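Local coordinates for protein maleylacetate reductase (Agrobacterium tumefaciens, PDB 3HL0) that probably catalyses the NADH-dependent reduction of maleylacetate to 3-oxoadipate in the breakdown of gamma-resorcylate, as a member of the iron-containing alcohol dehydrogenase family, at residues 74-79 with 103-108; 191-196 with 225-230; 206-211 with 215-220; 267-272 with 336-341. One frame throughout, in Å; residues are numbered along the deposited sequence. Where two conformers were deposited one is given.

Contact 1 joins two helices of the N-terminal nucleotide-binding part. Contacts 2, 3 and 4 all lie in the helical C-terminal part, on the opposite side of the chain's centre. Contacts 2 and 3 hold the same two helices, 188-210 and 215-234. Contact 3 sits near their connecting turn and contact 2 farther along the helices from that turn, with centres about 18 Å apart. Contacts 1, 3 and 4 are largely buried, while contact 2 is only partly so. Contact 1 uses small side chains, and contact 2 selenomethionine, leucine and the carbon chain of a glutamate. Contact 3 sets a valine over an arginine, and contact 4 rests on one tyrosine. Contact 4 alone lies away from the known sites.

Contact 1. Residues 74-79 with 103-108; sequences EVTKTA and GKAIAL
No ring or other flat group takes part where Thr76 and Ala79 meet Ala105 and Ile106, so this interface has no stacked face or edge. The one flat group nearby with a defined approach is the Glu74 carboxylate, on the same segment as Thr76. Lys77 NZ forms a salt bridge with Glu74 OE2 at 3.2 Å and meets it from above the carboxylate plane. The facing side chains are small. Both branches of Thr76 close on the single methyl of Ala105, with OG1 to CB at 3.6 Å and CG2 to CB at 3.7 Å. In Thr76 chi1 is -66°, which sets CG2 anti to the backbone N and OG1 beside that N. One turn on, Ala79 CB meets the end of Ile106, 3.7 Å from CD1.

The two helices, 73-85 and 97-110, belong to the Rossmann-like N-terminal domain, which has a six-stranded parallel sheet. Strand 90-95 links them along the chain. Their local axes come within 9.5 Å and cross at -66°. Leu102 of helix 97-110 also touches both Thr76 and Ala79, and Phe64 of strand 60-64 covers Ala79 as well. Helix 97-110 starts at the NAD-binding residues Gly97 and Ser98. Lys104 on it touches the bound NAD, and its NZ is hydrogen-bonded to the carbonyls of Ser124, Thr127 and Ile129.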
loop_
_atom_site.group_PDB
_atom_site.type_symbol
_atom_site.label_atom_id
_atom_site.label_comp_id
_atom_site.label_asym_id
_atom_site.label_seq_id
_atom_site.Cartn_x
_atom_site.Cartn_y
_atom_site.Cartn_z
ATOM N N GLU A 74 4.560 14.079 12.026
ATOM C CA GLU A 74 3.383 14.303 12.872
ATOM C C GLU A 74 2.860 13.025 13.514
ATOM O O GLU A 74 2.451 13.049 14.668
ATOM C CB GLU A 74 2.282 15.110 12.183
ATOM C CG GLU A 74 2.705 16.550 11.884
ATOM C CD GLU A 74 3.119 17.359 13.135
ATOM O OE1 GLU A 74 2.406 17.305 14.160
ATOM O OE2 GLU A 74 4.153 18.070 13.088
ATOM N N VAL A 75 2.954 11.900 12.791
ATOM C CA VAL A 75 2.630 10.613 13.374
ATOM C C VAL A 75 3.656 10.238 14.456
ATOM O O VAL A 75 3.294 9.765 15.544
ATOM C CB VAL A 75 2.553 9.506 12.287
ATOM C CG1 VAL A 75 2.399 8.111 12.930
ATOM C CG2 VAL A 75 1.400 9.788 11.342
ATOM N N THR A 76 4.934 10.456 14.173
ATOM C CA THR A 76 5.955 10.184 15.186
ATOM C C THR A 76 5.705 11.005 16.462
ATOM O O THR A 76 5.808 10.484 17.571
ATOM C CB THR A 76 7.339 10.480 14.646
ATOM O OG1 THR A 76 7.602 9.546 13.593
ATOM C CG2 THR A 76 8.414 10.345 15.757
ATOM N N LYS A 77 5.372 12.279 16.312
ATOM C CA LYS A 77 5.063 13.109 17.511
ATOM C C LYS A 77 3.956 12.514 18.365
ATOM O O LYS A 77 4.088 12.427 19.595
ATOM C CB LYS A 77 4.720 14.533 17.099
ATOM C CG LYS A 77 5.954 15.257 16.612
ATOM C CD LYS A 77 5.654 16.694 16.253
ATOM C CE LYS A 77 6.908 17.400 15.750
ATOM N NZ LYS A 77 6.968 17.281 14.283
ATOM N N THR A 78 2.888 12.078 17.706
ATOM C CA THR A 78 1.774 11.386 18.369
ATOM C C THR A 78 2.209 10.083 19.048
ATOM O O THR A 78 1.772 9.783 20.163
ATOM C CB THR A 78 0.670 11.112 17.355
ATOM O OG1 THR A 78 0.215 12.385 16.861
ATOM C CG2 THR A 78 -0.524 10.396 18.009
ATOM N N ALA A 79 3.081 9.325 18.383
ATOM C CA ALA A 79 3.558 8.063 18.953
ATOM C C ALA A 79 4.439 8.308 20.171
ATOM O O ALA A 79 4.406 7.551 21.142
ATOM C CB ALA A 79 4.341 7.260 17.906
ATOM N N GLY A 103 9.550 2.955 14.998
ATOM C CA GLY A 103 10.292 2.655 16.234
ATOM C C GLY A 103 11.618 3.389 16.287
ATOM O O GLY A 103 12.046 3.860 17.360
ATOM N N LYS A 104 12.270 3.492 15.121
ATOM C CA LYS A 104 13.532 4.214 15.046
ATOM C C LYS A 104 13.319 5.699 15.320
ATOM O O LYS A 104 14.136 6.330 16.014
ATOM C CB LYS A 104 14.185 4.021 13.677
ATOM C CG LYS A 104 14.840 2.659 13.445
ATOM C CD LYS A 104 15.223 2.498 11.970
ATOM C CE LYS A 104 16.322 1.429 11.840
ATOM N NZ LYS A 104 16.799 1.344 10.404
ATOM N N ALA A 105 12.251 6.271 14.769
ATOM C CA ALA A 105 11.975 7.696 14.963
ATOM C C ALA A 105 11.622 8.004 16.414
ATOM O O ALA A 105 11.935 9.100 16.897
ATOM C CB ALA A 105 10.856 8.173 14.023
ATOM N N ILE A 106 10.946 7.071 17.087
ATOM C CA ILE A 106 10.646 7.215 18.524
ATOM C C ILE A 106 11.962 7.110 19.308
ATOM O O ILE A 106 12.221 7.921 20.173
ATOM C CB ILE A 106 9.627 6.136 19.006
ATOM C CG1 ILE A 106 8.265 6.375 18.368
ATOM C CG2 ILE A 106 9.533 6.102 20.546
ATOM C CD1 ILE A 106 7.314 5.158 18.494
ATOM N N ALA A 107 12.812 6.138 18.977
ATOM C CA ALA A 107 14.121 6.013 19.632
ATOM C C ALA A 107 14.965 7.285 19.475
ATOM O O ALA A 107 15.630 7.713 20.446
ATOM C CB ALA A 107 14.881 4.791 19.081
ATOM N N LEU A 108 14.938 7.895 18.297
ATOM C CA LEU A 108 15.697 9.150 18.084
ATOM C C LEU A 108 15.322 10.235 19.097
ATOM O O LEU A 108 16.169 11.020 19.528
ATOM C CB LEU A 108 15.511 9.677 16.650
ATOM C CG LEU A 108 16.176 10.989 16.236
ATOM C CD1 LEU A 108 17.698 10.825 16.230
ATOM C CD2 LEU A 108 15.703 11.342 14.849
#

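Contact 2. Residues 191-196 with 225-230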
loop_
_atom_site.group_PDB
_atom_site.type_symbol
_atom_site.label_atom_id
_atom_site.label_comp_id
_atom_site.label_asym_id
_atom_site.label_seq_id
_atom_site.Cartn_x
_atom_site.Cartn_y
_atom_site.Cartn_z
ATOM N N SER A 191 31.123 -8.797 1.991
ATOM C CA SER A 191 30.994 -9.507 0.714
ATOM C C SER A 191 30.532 -10.957 0.863
ATOM O O SER A 191 29.650 -11.427 0.121
ATOM C CB SER A 191 32.299 -9.444 -0.078
ATOM O OG SER A 191 32.570 -8.111 -0.485
HETATM N N MSE A 192 31.105 -11.684 1.824
HETATM C CA MSE A 192 30.646 -13.066 2.114
HETATM C C MSE A 192 29.155 -13.105 2.542
HETATM O O MSE A 192 28.400 -13.956 2.072
HETATM C CB MSE A 192 31.606 -13.743 3.150
HETATM C CG MSE A 192 30.984 -14.525 4.307
HETATM SE SE MSE A 192 32.529 -14.897 5.494
HETATM C CE MSE A 192 33.641 -15.371 4.038
HETATM N N MSE A 193 28.738 -12.187 3.414
HETATM C CA MSE A 193 27.331 -12.131 3.859
HETATM C C MSE A 193 26.439 -11.790 2.661
HETATM O O MSE A 193 25.344 -12.347 2.551
HETATM C CB MSE A 193 27.117 -11.092 4.944
HETATM C CG MSE A 193 27.807 -11.518 6.230
HETATM SE SE MSE A 193 27.248 -10.159 7.601
HETATM C CE MSE A 193 28.174 -10.798 9.115
ATOM N N ALA A 194 26.909 -10.892 1.800
ATOM C CA ALA A 194 26.082 -10.501 0.619
ATOM C C ALA A 194 25.859 -11.661 -0.310
ATOM O O ALA A 194 24.736 -11.870 -0.795
ATOM C CB ALA A 194 26.743 -9.304 -0.137
ATOM N N VAL A 195 26.902 -12.429 -0.596
ATOM C CA VAL A 195 26.747 -13.561 -1.501
ATOM C C VAL A 195 25.799 -14.599 -0.878
ATOM O O VAL A 195 24.919 -15.158 -1.551
ATOM C CB VAL A 195 28.119 -14.175 -1.864
ATOM C CG1 VAL A 195 27.896 -15.447 -2.687
ATOM C CG2 VAL A 195 28.890 -13.143 -2.684
ATOM N N GLU A 196 25.966 -14.876 0.411
ATOM C CA GLU A 196 25.106 -15.843 1.083
ATOM C C GLU A 196 23.644 -15.351 1.119
ATOM O O GLU A 196 22.743 -16.170 0.912
ATOM C CB GLU A 196 25.637 -16.119 2.484
ATOM C CG GLU A 196 24.754 -17.041 3.309
ATOM C CD GLU A 196 24.750 -18.501 2.887
ATOM O OE1 GLU A 196 25.301 -18.914 1.835
ATOM O OE2 GLU A 196 24.127 -19.263 3.657
ATOM N N ALA A 225 17.143 -12.181 4.188
ATOM C CA ALA A 225 16.826 -10.772 4.437
ATOM C C ALA A 225 17.672 -10.152 5.543
ATOM O O ALA A 225 18.135 -9.001 5.475
ATOM C CB ALA A 225 15.301 -10.622 4.732
ATOM N N TRP A 226 17.927 -10.954 6.569
ATOM C CA TRP A 226 18.820 -10.533 7.647
ATOM C C TRP A 226 20.231 -10.248 7.156
ATOM O O TRP A 226 20.789 -9.179 7.467
ATOM C CB TRP A 226 18.816 -11.623 8.733
ATOM C CG TRP A 226 19.910 -11.459 9.746
ATOM C CD1 TRP A 226 20.217 -10.341 10.470
ATOM C CD2 TRP A 226 20.826 -12.489 10.152
ATOM N NE1 TRP A 226 21.300 -10.632 11.330
ATOM C CE2 TRP A 226 21.662 -11.938 11.142
ATOM C CE3 TRP A 226 20.994 -13.825 9.778
ATOM C CZ2 TRP A 226 22.663 -12.708 11.766
ATOM C CZ3 TRP A 226 22.001 -14.581 10.382
ATOM C CH2 TRP A 226 22.819 -14.008 11.349
ATOM N N LEU A 227 20.793 -11.157 6.363
ATOM C CA LEU A 227 22.151 -10.913 5.852
ATOM C C LEU A 227 22.162 -9.708 4.924
ATOM O O LEU A 227 23.094 -8.910 4.951
ATOM C CB LEU A 227 22.650 -12.164 5.108
ATOM C CG LEU A 227 22.823 -13.373 6.037
ATOM C CD1 LEU A 227 23.277 -14.542 5.191
ATOM C CD2 LEU A 227 23.842 -13.085 7.121
ATOM N N CYS A 228 21.128 -9.578 4.075
ATOM C CA CYS A 228 21.086 -8.440 3.155
ATOM C C CYS A 228 20.949 -7.117 3.909
ATOM O O CYS A 228 21.597 -6.128 3.562
ATOM C CB CYS A 228 19.884 -8.620 2.191
ATOM S SG CYS A 228 20.126 -9.958 0.975
ATOM N N GLY A 229 20.121 -7.086 4.958
ATOM C CA GLY A 229 20.012 -5.872 5.752
ATOM C C GLY A 229 21.289 -5.541 6.482
ATOM O O GLY A 229 21.614 -4.364 6.655
ATOM N N THR A 230 22.009 -6.562 6.909
ATOM C CA THR A 230 23.233 -6.352 7.684
ATOM C C THR A 230 24.236 -5.617 6.804
ATOM O O THR A 230 24.879 -4.669 7.258
ATOM C CB THR A 230 23.789 -7.659 8.213
ATOM O OG1 THR A 230 22.810 -8.249 9.098
ATOM C CG2 THR A 230 25.095 -7.424 8.994
#
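Van der Waals contacts, mostly between carbon groups and selenium, make up the interface between Met193, Glu196, Leu227 and Thr230. Leu227 lies centrally. Its CD1 meets the aliphatic part of Glu196, with CG at 3.5 Å and CB at 3.9 Å. Residue 193 is a selenomethionine. Its chain runs straight beyond CG (chi2 -174°), which carries SE out to Thr230 CG2 at 3.7 Å. The two side chains pass each other at a slant. One side chain also comes near the facing backbone: Leu227 CB is 3.7 Å from Met193 O.

These helices, 188-210 and 215-234, are successive in the all-helical C-terminal domain and pair as an antiparallel hairpin. Their local axes run at 144° and approach to 8.2 Å. Ala194 and Cys228 turn to helix 163-180, where both touch Ala177, so a third helix covers part of the pair.

An aromatic face adds to the packing within 225-230. Leu227 CD2 lies 3.9 Å above the plane of the Trp226 ring, offset toward its rim. Trp226 also meets the ring of Tyr153.

Among the polar bonds, Thr230 OG1 gives its proton to Trp226 O at 2.8 Å, from above the carbonyl plane. Thr230 N reaches the same oxygen from the opposite face, so this acceptor is gripped twice by one residue. With the hydroxyl so placed (chi1 -62°), the methyl faces Met193. Glu196 OE2 is hydrogen-bonded to Tyr223 OH, just ahead of 225-230, which ties helix 188-210 to helix 215-234. Glu196 OE1 forms a salt bridge with Arg199 in its own helix.

Contact 3. Residues 206-211 with 215-220; sequences PVVRQA and IGARET
Val208 and Arg218 are brought together by their torsions. Val208 has chi1 170°, which sets CG1 opposite the backbone N and sends it toward the arginine. Arg218 has its CG beside the backbone N and bends again at chi2 (-66°), and this turns its end back toward helix 188-210. Val208 CG1 then lies over the centre of one guanidinium face, 3.4 Å above the plane. It is 3.5 Å from Arg218 CZ. The two side chains cross at about a right angle.

Ala217 packs against both valines. Its CB sits 3.8 Å from Val208 CG2 and 3.5 Å from Val207 CG1, the latter tighter than a usual carbon contact. The local helix axes run at 139°, close to the turn of the 188-210 and 215-234 hairpin.

The guanidinium N-H groups are well supplied with acceptors. NE goes to Pro212 O in the turn, NH2 to Leu161 O, and NH1 to Ser166 OG and Tyr121 OH. The buried arginine thus meets oxygens with its N-H groups and a methyl with one face. These bonds fix the plane on which Val208 rests. The surrounding oxygens probably help keep the charge stable inside the protein.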
loop_
_atom_site.group_PDB
_atom_site.type_symbol
_atom_site.label_atom_id
_atom_site.label_comp_id
_atom_site.label_asym_id
_atom_site.label_seq_id
_atom_site.Cartn_x
_atom_site.Cartn_y
_atom_site.Cartn_z
ATOM N N PRO A 206 11.410 -18.265 -5.272
ATOM C CA PRO A 206 10.549 -19.046 -6.199
ATOM C C PRO A 206 9.691 -20.073 -5.476
ATOM O O PRO A 206 8.541 -20.349 -5.912
ATOM C CB PRO A 206 11.559 -19.759 -7.106
ATOM C CG PRO A 206 12.762 -18.816 -7.091
ATOM C CD PRO A 206 12.831 -18.407 -5.638
ATOM N N VAL A 207 10.220 -20.636 -4.385
ATOM C CA VAL A 207 9.455 -21.573 -3.541
ATOM C C VAL A 207 8.352 -20.897 -2.773
ATOM O O VAL A 207 7.193 -21.377 -2.747
ATOM C CB VAL A 207 10.368 -22.370 -2.596
ATOM C CG1 VAL A 207 9.525 -23.395 -1.748
ATOM C CG2 VAL A 207 11.407 -23.118 -3.438
ATOM N N VAL A 208 8.664 -19.753 -2.167
ATOM C CA VAL A 208 7.657 -18.939 -1.489
ATOM C C VAL A 208 6.493 -18.549 -2.433
ATOM O O VAL A 208 5.324 -18.546 -2.007
ATOM C CB VAL A 208 8.315 -17.664 -0.830
ATOM C CG1 VAL A 208 7.235 -16.699 -0.348
ATOM C CG2 VAL A 208 9.191 -18.126 0.327
ATOM N N ARG A 209 6.805 -18.267 -3.701
ATOM C CA ARG A 209 5.776 -17.817 -4.653
ATOM C C ARG A 209 4.720 -18.924 -4.810
ATOM O O ARG A 209 3.504 -18.634 -4.766
ATOM C CB ARG A 209 6.381 -17.487 -5.997
ATOM C CG ARG A 209 5.370 -16.816 -6.899
ATOM C CD ARG A 209 5.876 -16.770 -8.317
ATOM N NE ARG A 209 4.814 -16.192 -9.126
ATOM C CZ ARG A 209 4.871 -15.986 -10.445
ATOM N NH1 ARG A 209 5.949 -16.308 -11.139
ATOM N NH2 ARG A 209 3.829 -15.432 -11.076
ATOM N N GLN A 210 5.194 -20.161 -4.937
ATOM C CA GLN A 210 4.312 -21.316 -5.179
ATOM C C GLN A 210 3.682 -21.826 -3.880
ATOM O O GLN A 210 2.563 -22.397 -3.869
ATOM C CB GLN A 210 5.032 -22.401 -6.001
ATOM C CG GLN A 210 6.215 -23.111 -5.321
ATOM C CD GLN A 210 7.209 -23.730 -6.319
ATOM O OE1 GLN A 210 7.165 -23.432 -7.520
ATOM N NE2 GLN A 210 8.119 -24.590 -5.815
ATOM N N ALA A 211 4.365 -21.617 -2.766
ATOM C CA ALA A 211 3.859 -22.125 -1.503
ATOM C C ALA A 211 4.150 -21.144 -0.384
ATOM O O ALA A 211 5.121 -21.323 0.353
ATOM C CB ALA A 211 4.461 -23.498 -1.198
ATOM N N ILE A 215 7.090 -23.246 5.559
ATOM C CA ILE A 215 7.834 -22.590 6.630
ATOM C C ILE A 215 9.324 -22.684 6.331
ATOM O O ILE A 215 10.051 -21.732 6.649
ATOM C CB ILE A 215 7.479 -23.128 8.054
ATOM C CG1 ILE A 215 8.143 -22.274 9.155
ATOM C CG2 ILE A 215 7.864 -24.590 8.142
ATOM C CD1 ILE A 215 7.688 -20.859 9.244
ATOM N N GLY A 216 9.777 -23.769 5.704
ATOM C CA GLY A 216 11.209 -23.901 5.358
ATOM C C GLY A 216 11.656 -22.820 4.397
ATOM O O GLY A 216 12.701 -22.182 4.592
ATOM N N ALA A 217 10.864 -22.610 3.349
ATOM C CA ALA A 217 11.200 -21.543 2.393
ATOM C C ALA A 217 11.128 -20.159 3.047
ATOM O O ALA A 217 11.965 -19.283 2.754
ATOM C CB ALA A 217 10.291 -21.628 1.166
ATOM N N ARG A 218 10.118 -19.925 3.889
ATOM C CA ARG A 218 10.019 -18.677 4.640
ATOM C C ARG A 218 11.234 -18.457 5.552
ATOM O O ARG A 218 11.739 -17.349 5.640
ATOM C CB ARG A 218 8.706 -18.560 5.435
ATOM C CG ARG A 218 7.453 -18.376 4.536
ATOM C CD ARG A 218 7.451 -17.044 3.784
ATOM N NE ARG A 218 6.104 -16.840 3.232
ATOM C CZ ARG A 218 5.688 -15.730 2.644
ATOM N NH1 ARG A 218 6.519 -14.701 2.442
ATOM N NH2 ARG A 218 4.411 -15.659 2.266
ATOM N N GLU A 219 11.696 -19.519 6.213
ATOM C CA GLU A 219 12.870 -19.371 7.068
ATOM C C GLU A 219 14.075 -18.932 6.247
ATOM O O GLU A 219 14.824 -18.015 6.673
ATOM C CB GLU A 219 13.148 -20.706 7.800
ATOM C CG GLU A 219 12.112 -20.978 8.884
ATOM C CD GLU A 219 12.387 -22.300 9.583
ATOM O OE1 GLU A 219 12.997 -23.188 8.956
ATOM O OE2 GLU A 219 12.010 -22.436 10.756
ATOM N N THR A 220 14.256 -19.571 5.104
ATOM C CA THR A 220 15.408 -19.317 4.264
ATOM C C THR A 220 15.326 -17.870 3.766
ATOM O O THR A 220 16.330 -17.147 3.779
ATOM C CB THR A 220 15.462 -20.319 3.108
ATOM O OG1 THR A 220 15.641 -21.631 3.700
ATOM C CG2 THR A 220 16.636 -20.042 2.208
#

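Contact 4. Residues 267-272 with 336-341; sequences IAYVEE and KTAIRD
Tyr269 makes all the close contacts to Ala338 and Ile339. Ala338 CB sits at the edge of the ring, near its plane, and 3.6 Å from CE1. Ile339 CD1 is 3.7 Å from the same CE1. It also makes an off-centre CH-pi contact, 4.1 Å from the ring centroid, and the two side chains cross at about a right angle. The ring bridges the distance between the backbones, the nearest CA atoms, those of Tyr269 and Ala338, being 8.4 Å apart. Its reach comes from chi1 at -177°, which extends the ring outward from the backbone.

The phenol is held at its end too. Its OH is hydrogen-bonded to Pro333 O and Glu335 N, in the stretch leading into helix 336-348. Arg332 adds a cation-pi contact to the ring. Leu239 of helix 239-251 touches both Tyr269 and Ile339, so a third helix packs on the same pair.

The other side is looser. Ala338 is only partly buried, and Glu272, Thr337 and Asp341 are exposed and stay well back from the facing segment. Lys336 and Arg340 are directed elsewhere, with salt bridges to Glu321 and Asp317 of helix 316-323. Only 131 Å² is buried between the two segments, both sides summed.

The contact lies away from the known binding sites. It joins the end region of helix 255-271 to the start of the C-terminal helix 336-348, as part of the all-helical C-terminal domain of the iron-containing alcohol dehydrogenase fold.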
loop_
_atom_site.group_PDB
_atom_site.type_symbol
_atom_site.label_atom_id
_atom_site.label_comp_id
_atom_site.label_asym_id
_atom_site.label_seq_id
_atom_site.Cartn_x
_atom_site.Cartn_y
_atom_site.Cartn_z
ATOM N N ILE A 267 22.159 -2.645 -11.740
ATOM C CA ILE A 267 23.282 -3.611 -11.699
ATOM C C ILE A 267 23.941 -3.735 -13.061
ATOM O O ILE A 267 25.175 -3.682 -13.126
ATOM C CB ILE A 267 22.804 -4.956 -11.157
ATOM C CG1 ILE A 267 22.374 -4.786 -9.700
ATOM C CG2 ILE A 267 23.914 -6.009 -11.263
ATOM C CD1 ILE A 267 23.444 -4.214 -8.751
ATOM N N ALA A 268 23.162 -3.816 -14.154
ATOM C CA ALA A 268 23.774 -3.814 -15.492
ATOM C C ALA A 268 24.646 -2.591 -15.755
ATOM O O ALA A 268 25.702 -2.726 -16.437
ATOM C CB ALA A 268 22.696 -3.940 -16.603
ATOM N N TYR A 269 24.243 -1.421 -15.272
ATOM C CA TYR A 269 25.032 -0.185 -15.462
ATOM C C TYR A 269 26.401 -0.381 -14.797
ATOM O O TYR A 269 27.435 -0.143 -15.437
ATOM C CB TYR A 269 24.333 0.982 -14.804
ATOM C CG TYR A 269 24.965 2.345 -14.968
ATOM C CD1 TYR A 269 24.479 3.229 -15.953
ATOM C CD2 TYR A 269 25.951 2.802 -14.086
ATOM C CE1 TYR A 269 24.998 4.546 -16.077
ATOM C CE2 TYR A 269 26.499 4.114 -14.205
ATOM C CZ TYR A 269 26.005 4.971 -15.216
ATOM O OH TYR A 269 26.514 6.246 -15.382
ATOM N N VAL A 270 26.414 -0.868 -13.544
ATOM C CA VAL A 270 27.686 -1.009 -12.807
ATOM C C VAL A 270 28.516 -2.176 -13.329
ATOM O O VAL A 270 29.747 -2.109 -13.313
ATOM C CB VAL A 270 27.439 -1.121 -11.273
ATOM C CG1 VAL A 270 28.768 -1.282 -10.485
ATOM C CG2 VAL A 270 26.680 0.157 -10.857
ATOM N N GLU A 271 27.854 -3.220 -13.807
ATOM C CA GLU A 271 28.544 -4.441 -14.250
ATOM C C GLU A 271 29.522 -4.152 -15.384
ATOM O O GLU A 271 30.557 -4.843 -15.459
ATOM C CB GLU A 271 27.510 -5.487 -14.655
ATOM C CG GLU A 271 28.025 -6.855 -14.918
ATOM C CD GLU A 271 26.899 -7.842 -15.279
ATOM O OE1 GLU A 271 25.701 -7.416 -15.502
ATOM O OE2 GLU A 271 27.211 -9.058 -15.329
ATOM N N GLU A 272 29.250 -3.125 -16.196
ATOM C CA GLU A 272 30.215 -2.724 -17.246
ATOM C C GLU A 272 31.565 -2.363 -16.602
ATOM O O GLU A 272 32.636 -2.585 -17.190
ATOM C CB GLU A 272 29.689 -1.529 -18.040
ATOM C CG GLU A 272 28.336 -1.703 -18.709
ATOM C CD GLU A 272 28.157 -0.765 -19.926
ATOM O OE1 GLU A 272 29.129 -0.069 -20.298
ATOM O OE2 GLU A 272 27.036 -0.734 -20.507
ATOM N N LYS A 336 24.743 11.822 -16.893
ATOM C CA LYS A 336 23.329 12.103 -17.217
ATOM C C LYS A 336 22.803 11.297 -18.411
ATOM O O LYS A 336 21.708 10.708 -18.334
ATOM C CB LYS A 336 23.092 13.614 -17.393
ATOM C CG LYS A 336 21.605 13.941 -17.475
ATOM C CD LYS A 336 21.335 15.415 -17.227
ATOM C CE LYS A 336 19.904 15.719 -17.553
ATOM N NZ LYS A 336 19.688 17.193 -17.694
ATOM N N THR A 337 23.506 11.281 -19.542
ATOM C CA THR A 337 22.954 10.569 -20.703
ATOM C C THR A 337 22.815 9.075 -20.460
ATOM O O THR A 337 21.864 8.445 -20.938
ATOM C CB THR A 337 23.699 10.864 -22.030
ATOM O OG1 THR A 337 25.034 10.364 -21.959
ATOM C CG2 THR A 337 23.693 12.391 -22.338
ATOM N N ALA A 338 23.793 8.501 -19.749
ATOM C CA ALA A 338 23.785 7.078 -19.483
ATOM C C ALA A 338 22.681 6.719 -18.468
ATOM O O ALA A 338 22.038 5.666 -18.600
ATOM C CB ALA A 338 25.161 6.612 -19.016
ATOM N N ILE A 339 22.440 7.618 -17.524
ATOM C CA ILE A 339 21.312 7.443 -16.574
ATOM C C ILE A 339 19.983 7.622 -17.320
ATOM O O ILE A 339 19.006 6.888 -17.084
ATOM C CB ILE A 339 21.418 8.388 -15.361
ATOM C CG1 ILE A 339 22.674 8.028 -14.522
ATOM C CG2 ILE A 339 20.145 8.352 -14.534
ATOM C CD1 ILE A 339 22.724 6.527 -14.012
ATOM N N ARG A 340 19.949 8.585 -18.232
ATOM C CA ARG A 340 18.749 8.730 -19.067
ATOM C C ARG A 340 18.436 7.464 -19.877
ATOM O O ARG A 340 17.264 7.082 -19.980
ATOM C CB ARG A 340 18.859 9.996 -19.950
ATOM C CG ARG A 340 17.601 10.282 -20.795
ATOM C CD ARG A 340 16.381 10.587 -19.920
ATOM N NE ARG A 340 15.221 10.770 -20.810
ATOM C CZ ARG A 340 14.513 9.786 -21.305
ATOM N NH1 ARG A 340 14.783 8.518 -20.960
ATOM N NH2 ARG A 340 13.487 10.054 -22.136
ATOM N N ASP A 341 19.456 6.814 -20.449
ATOM C CA ASP A 341 19.292 5.551 -21.171
ATOM C C ASP A 341 18.779 4.451 -20.210
ATOM O O ASP A 341 17.898 3.693 -20.569
ATOM C CB ASP A 341 20.625 5.072 -21.752
ATOM C CG ASP A 341 21.202 5.981 -22.854
ATOM O OD1 ASP A 341 20.437 6.749 -23.452
ATOM O OD2 ASP A 341 22.460 5.870 -23.109
#